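PDB 7DEY: RNase III from Scheffersomyces stipitis, which probably cleaves double-stranded RNA endonucleolytically to leave 5'-phosphomonoesters, as a Dicer of the ribonuclease III family. Local coordinates for residues C[172-184]-C[191-203]. Numbering follows the deposited sequence.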
loop_
_atom_site.group_PDB
_atom_site.type_symbol
_atom_site.label_atom_id
_atom_site.label_comp_id
_atom_site.label_asym_id
_atom_site.label_seq_id
_atom_site.Cartn_x
_atom_site.Cartn_y
_atom_site.Cartn_z
ATOM N N VAL C 172 -19.206 -18.862 24.971
ATOM C CA VAL C 172 -20.588 -19.312 25.054
ATOM C C VAL C 172 -20.714 -20.803 25.368
ATOM O O VAL C 172 -21.822 -21.349 25.378
ATOM C CB VAL C 172 -21.312 -18.939 23.746
ATOM C CG1 VAL C 172 -20.908 -19.873 22.629
ATOM C CG2 VAL C 172 -22.833 -18.888 23.944
ATOM N N GLY C 173 -19.599 -21.480 25.646
ATOM C CA GLY C 173 -19.652 -22.929 25.793
ATOM C C GLY C 173 -19.337 -23.542 27.151
ATOM O O GLY C 173 -18.283 -23.287 27.743
ATOM N N THR C 174 -20.249 -24.371 27.644
ATOM C CA THR C 174 -20.013 -25.252 28.783
ATOM C C THR C 174 -20.245 -26.690 28.324
ATOM O O THR C 174 -20.443 -26.954 27.135
ATOM C CB THR C 174 -20.913 -24.890 29.972
ATOM O OG1 THR C 174 -22.251 -24.632 29.512
ATOM C CG2 THR C 174 -20.362 -23.662 30.717
ATOM N N ALA C 175 -20.213 -27.627 29.275
ATOM C CA ALA C 175 -20.587 -29.003 28.951
ATOM C C ALA C 175 -22.093 -29.141 28.737
ATOM O O ALA C 175 -22.532 -29.996 27.954
ATOM C CB ALA C 175 -20.121 -29.953 30.052
ATOM N N SER C 176 -22.891 -28.307 29.412
ATOM C CA SER C 176 -24.344 -28.346 29.281
ATOM C C SER C 176 -24.734 -28.127 27.826
ATOM O O SER C 176 -25.178 -29.055 27.141
ATOM C CB SER C 176 -25.001 -27.264 30.150
ATOM O OG SER C 176 -24.439 -27.199 31.457
ATOM N N SER C 177 -24.500 -26.912 27.336
ATOM C CA SER C 177 -24.788 -26.532 25.959
ATOM C C SER C 177 -23.511 -25.969 25.347
ATOM O O SER C 177 -23.057 -24.885 25.735
ATOM C CB SER C 177 -25.925 -25.514 25.911
ATOM O OG SER C 177 -25.668 -24.442 26.801
ATOM N N HIS C 178 -22.926 -26.708 24.411
ATOM C CA HIS C 178 -21.777 -26.253 23.648
ATOM C C HIS C 178 -22.102 -26.298 22.161
ATOM O O HIS C 178 -22.981 -27.054 21.734
ATOM C CB HIS C 178 -20.526 -27.095 23.946
ATOM C CG HIS C 178 -20.712 -28.568 23.761
ATOM N ND1 HIS C 178 -21.078 -29.130 22.557
ATOM C CD2 HIS C 178 -20.556 -29.599 24.625
ATOM C CE1 HIS C 178 -21.154 -30.441 22.691
ATOM N NE2 HIS C 178 -20.844 -30.752 23.936
ATOM N N PRO C 179 -21.423 -25.499 21.341
ATOM C CA PRO C 179 -21.854 -25.356 19.947
ATOM C C PRO C 179 -21.424 -26.530 19.077
ATOM O O PRO C 179 -20.303 -27.035 19.187
ATOM C CB PRO C 179 -21.183 -24.048 19.506
ATOM C CG PRO C 179 -19.989 -23.934 20.366
ATOM C CD PRO C 179 -20.316 -24.579 21.674
ATOM N N LEU C 180 -22.342 -26.963 18.210
ATOM C CA LEU C 180 -22.112 -28.026 17.240
ATOM C C LEU C 180 -22.019 -27.426 15.846
ATOM O O LEU C 180 -22.592 -26.369 15.571
ATOM C CB LEU C 180 -23.229 -29.075 17.276
ATOM C CG LEU C 180 -23.480 -29.828 18.596
ATOM C CD1 LEU C 180 -22.174 -30.138 19.302
ATOM C CD2 LEU C 180 -24.418 -29.080 19.543
ATOM N N TYR C 181 -21.293 -28.106 14.960
ATOM C CA TYR C 181 -20.987 -27.598 13.620
ATOM C C TYR C 181 -21.511 -28.578 12.576
ATOM O O TYR C 181 -20.799 -29.502 12.180
ATOM C CB TYR C 181 -19.485 -27.372 13.470
ATOM C CG TYR C 181 -18.971 -26.304 14.401
ATOM C CD1 TYR C 181 -18.834 -26.552 15.770
ATOM C CD2 TYR C 181 -18.650 -25.034 13.927
ATOM C CE1 TYR C 181 -18.385 -25.570 16.638
ATOM C CE2 TYR C 181 -18.186 -24.044 14.789
ATOM C CZ TYR C 181 -18.057 -24.323 16.141
ATOM O OH TYR C 181 -17.609 -23.361 17.002
ATOM N N VAL C 182 -22.730 -28.350 12.100
ATOM C CA VAL C 182 -23.467 -29.316 11.289
ATOM C C VAL C 182 -23.366 -28.929 9.818
ATOM O O VAL C 182 -23.850 -27.866 9.414
ATOM C CB VAL C 182 -24.940 -29.393 11.719
ATOM C CG1 VAL C 182 -25.544 -30.697 11.255
ATOM C CG2 VAL C 182 -25.073 -29.214 13.228
ATOM N N VAL C 183 -22.770 -29.811 9.011
ATOM C CA VAL C 183 -22.675 -29.583 7.574
ATOM C C VAL C 183 -24.073 -29.561 6.968
ATOM O O VAL C 183 -24.933 -30.386 7.314
ATOM C CB VAL C 183 -21.798 -30.663 6.915
ATOM C CG1 VAL C 183 -21.412 -30.254 5.494
ATOM C CG2 VAL C 183 -20.549 -30.930 7.752
ATOM N N VAL C 184 -24.309 -28.610 6.060
ATOM C CA VAL C 184 -25.616 -28.411 5.450
ATOM C C VAL C 184 -25.610 -28.764 3.966
ATOM O O VAL C 184 -26.509 -29.464 3.495
ATOM C CB VAL C 184 -26.107 -26.967 5.683
ATOM C CG1 VAL C 184 -27.547 -26.788 5.188
ATOM C CG2 VAL C 184 -26.024 -26.647 7.153
ATOM N N HIS C 191 -17.070 -28.498 -5.816
ATOM C CA HIS C 191 -16.915 -27.578 -4.709
ATOM C C HIS C 191 -18.221 -27.202 -4.042
ATOM O O HIS C 191 -18.974 -26.376 -4.567
ATOM N N ASP C 192 -18.513 -27.825 -2.896
ATOM C CA ASP C 192 -19.606 -27.372 -2.035
ATOM C C ASP C 192 -19.402 -28.002 -0.657
ATOM O O ASP C 192 -19.772 -29.162 -0.447
ATOM C CB ASP C 192 -20.962 -27.738 -2.623
ATOM N N PHE C 193 -18.827 -27.238 0.270
ATOM C CA PHE C 193 -18.762 -27.647 1.672
ATOM C C PHE C 193 -19.138 -26.433 2.506
ATOM O O PHE C 193 -18.384 -25.458 2.575
ATOM C CB PHE C 193 -17.386 -28.192 2.056
ATOM N N VAL C 194 -20.323 -26.479 3.106
ATOM C CA VAL C 194 -20.833 -25.388 3.919
ATOM C C VAL C 194 -21.347 -25.972 5.230
ATOM O O VAL C 194 -22.082 -26.967 5.231
ATOM C CB VAL C 194 -21.935 -24.603 3.185
ATOM C CG1 VAL C 194 -21.377 -23.935 1.941
ATOM C CG2 VAL C 194 -23.060 -25.511 2.827
ATOM N N VAL C 195 -20.956 -25.357 6.348
ATOM C CA VAL C 195 -21.205 -25.886 7.681
ATOM C C VAL C 195 -21.864 -24.806 8.527
ATOM O O VAL C 195 -21.588 -23.614 8.364
ATOM C CB VAL C 195 -19.893 -26.372 8.335
ATOM C CG1 VAL C 195 -20.161 -27.024 9.685
ATOM C CG2 VAL C 195 -19.148 -27.314 7.395
ATOM N N GLU C 196 -22.742 -25.227 9.438
ATOM C CA GLU C 196 -23.501 -24.315 10.283
ATOM C C GLU C 196 -23.119 -24.515 11.739
ATOM O O GLU C 196 -23.151 -25.638 12.249
ATOM C CB GLU C 196 -25.011 -24.508 10.106
ATOM C CG GLU C 196 -25.655 -23.610 9.043
ATOM C CD GLU C 196 -27.172 -23.669 9.076
ATOM O OE1 GLU C 196 -27.762 -23.144 10.046
ATOM O OE2 GLU C 196 -27.770 -24.256 8.143
ATOM N N CYS C 197 -22.781 -23.421 12.406
ATOM C CA CYS C 197 -22.395 -23.427 13.815
ATOM C C CYS C 197 -23.627 -23.086 14.646
ATOM O O CYS C 197 -24.006 -21.916 14.762
ATOM C CB CYS C 197 -21.259 -22.437 14.050
ATOM S SG CYS C 197 -21.073 -21.863 15.759
ATOM N N ARG C 198 -24.258 -24.108 15.222
ATOM C CA ARG C 198 -25.511 -23.919 15.936
ATOM C C ARG C 198 -25.313 -24.164 17.418
ATOM O O ARG C 198 -24.615 -25.098 17.813
ATOM C CB ARG C 198 -26.608 -24.845 15.405
ATOM C CG ARG C 198 -27.088 -24.512 13.997
ATOM C CD ARG C 198 -28.236 -25.421 13.566
ATOM N NE ARG C 198 -28.153 -25.757 12.146
ATOM C CZ ARG C 198 -28.392 -26.966 11.654
ATOM N NH1 ARG C 198 -28.728 -27.956 12.472
ATOM N NH2 ARG C 198 -28.290 -27.187 10.354
ATOM N N MET C 199 -25.927 -23.318 18.236
ATOM C CA MET C 199 -25.932 -23.491 19.683
ATOM C C MET C 199 -27.366 -23.853 20.079
ATOM O O MET C 199 -28.155 -23.016 20.517
ATOM C CB MET C 199 -25.393 -22.178 20.373
ATOM C CG MET C 199 -25.705 -21.967 21.860
ATOM S SD MET C 199 -24.659 -22.906 22.989
ATOM C CE MET C 199 -23.087 -22.654 22.201
ATOM N N GLY C 200 -27.690 -25.139 19.946
ATOM C CA GLY C 200 -29.018 -25.623 20.283
ATOM C C GLY C 200 -30.041 -25.543 19.163
ATOM O O GLY C 200 -30.386 -26.566 18.557
ATOM N N ASN C 201 -30.538 -24.337 18.879
ATOM C CA ASN C 201 -31.547 -24.139 17.841
ATOM C C ASN C 201 -31.227 -23.012 16.860
ATOM O O ASN C 201 -31.825 -22.984 15.774
ATOM C CB ASN C 201 -32.919 -23.875 18.486
ATOM C CG ASN C 201 -32.816 -23.032 19.753
ATOM O OD1 ASN C 201 -31.763 -22.458 20.050
ATOM N ND2 ASN C 201 -33.917 -22.944 20.500
ATOM N N ASP C 202 -30.287 -22.119 17.180
ATOM C CA ASP C 202 -30.000 -20.902 16.429
ATOM C C ASP C 202 -28.671 -21.031 15.687
ATOM O O ASP C 202 -27.709 -21.580 16.222
ATOM C CB ASP C 202 -29.943 -19.714 17.388
ATOM C CG ASP C 202 -29.331 -20.097 18.718
ATOM O OD1 ASP C 202 -29.016 -21.296 18.856
ATOM O OD2 ASP C 202 -29.160 -19.224 19.604
ATOM N N VAL C 203 -28.610 -20.506 14.463
ATOM C CA VAL C 203 -27.429 -20.638 13.594
ATOM C C VAL C 203 -26.514 -19.430 13.801
ATOM O O VAL C 203 -26.602 -18.433 13.079
ATOM C CB VAL C 203 -27.837 -20.772 12.125
#
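L180 and R198 form an antiparallel hydrogen-bonded pair, with L180 N to R198 O at 3.0 Å and R198 N to L180 O at 2.8 Å, and V182 pairs with E196 in the same way, while the axes of strands 180-183 and 194-199 run at 150° to each other. V184 N donates to V194 O in an almost straight bond, the angle at hydrogen being 177°. Y181 faces C197 across a non-hydrogen-bonded pair: its CE2 lies 3.5 Å from C197 CB, and C197 SG approaches the ring obliquely, 4.3 Å from the centroid and 35° off the normal, a sulfur-aromatic contact. With V183 and V195 these residues occupy the face turned to two helices; helix 164-172, the three antiparallel strands and helix 212-224 follow in the order of the alpha-beta-beta-beta-alpha fold of a double-stranded RNA-binding domain. K165 adds a cation-pi contact to the Y181 ring, and L168 and A220 also touch this side chain. With an alanine here, C197 SG and K165 would probably lose their aromatic partner and a gap would open between the hairpin and both helices. Next to the L180-R198 pair, M199 bends at chi2 and chi3, which brings CE beside the proline ring, 3.4 Å from P179 CD, and to within 3.6 Å of V172 CG1, met tip to tip. On the other face, V182 CG2 approaches one face of the R198 guanidinium, 3.9 Å from NH1. R198 NE forms a salt bridge with E196 OE1 through a weak hydrogen bond, while V184 CG2 lies against the E196 chain at CG.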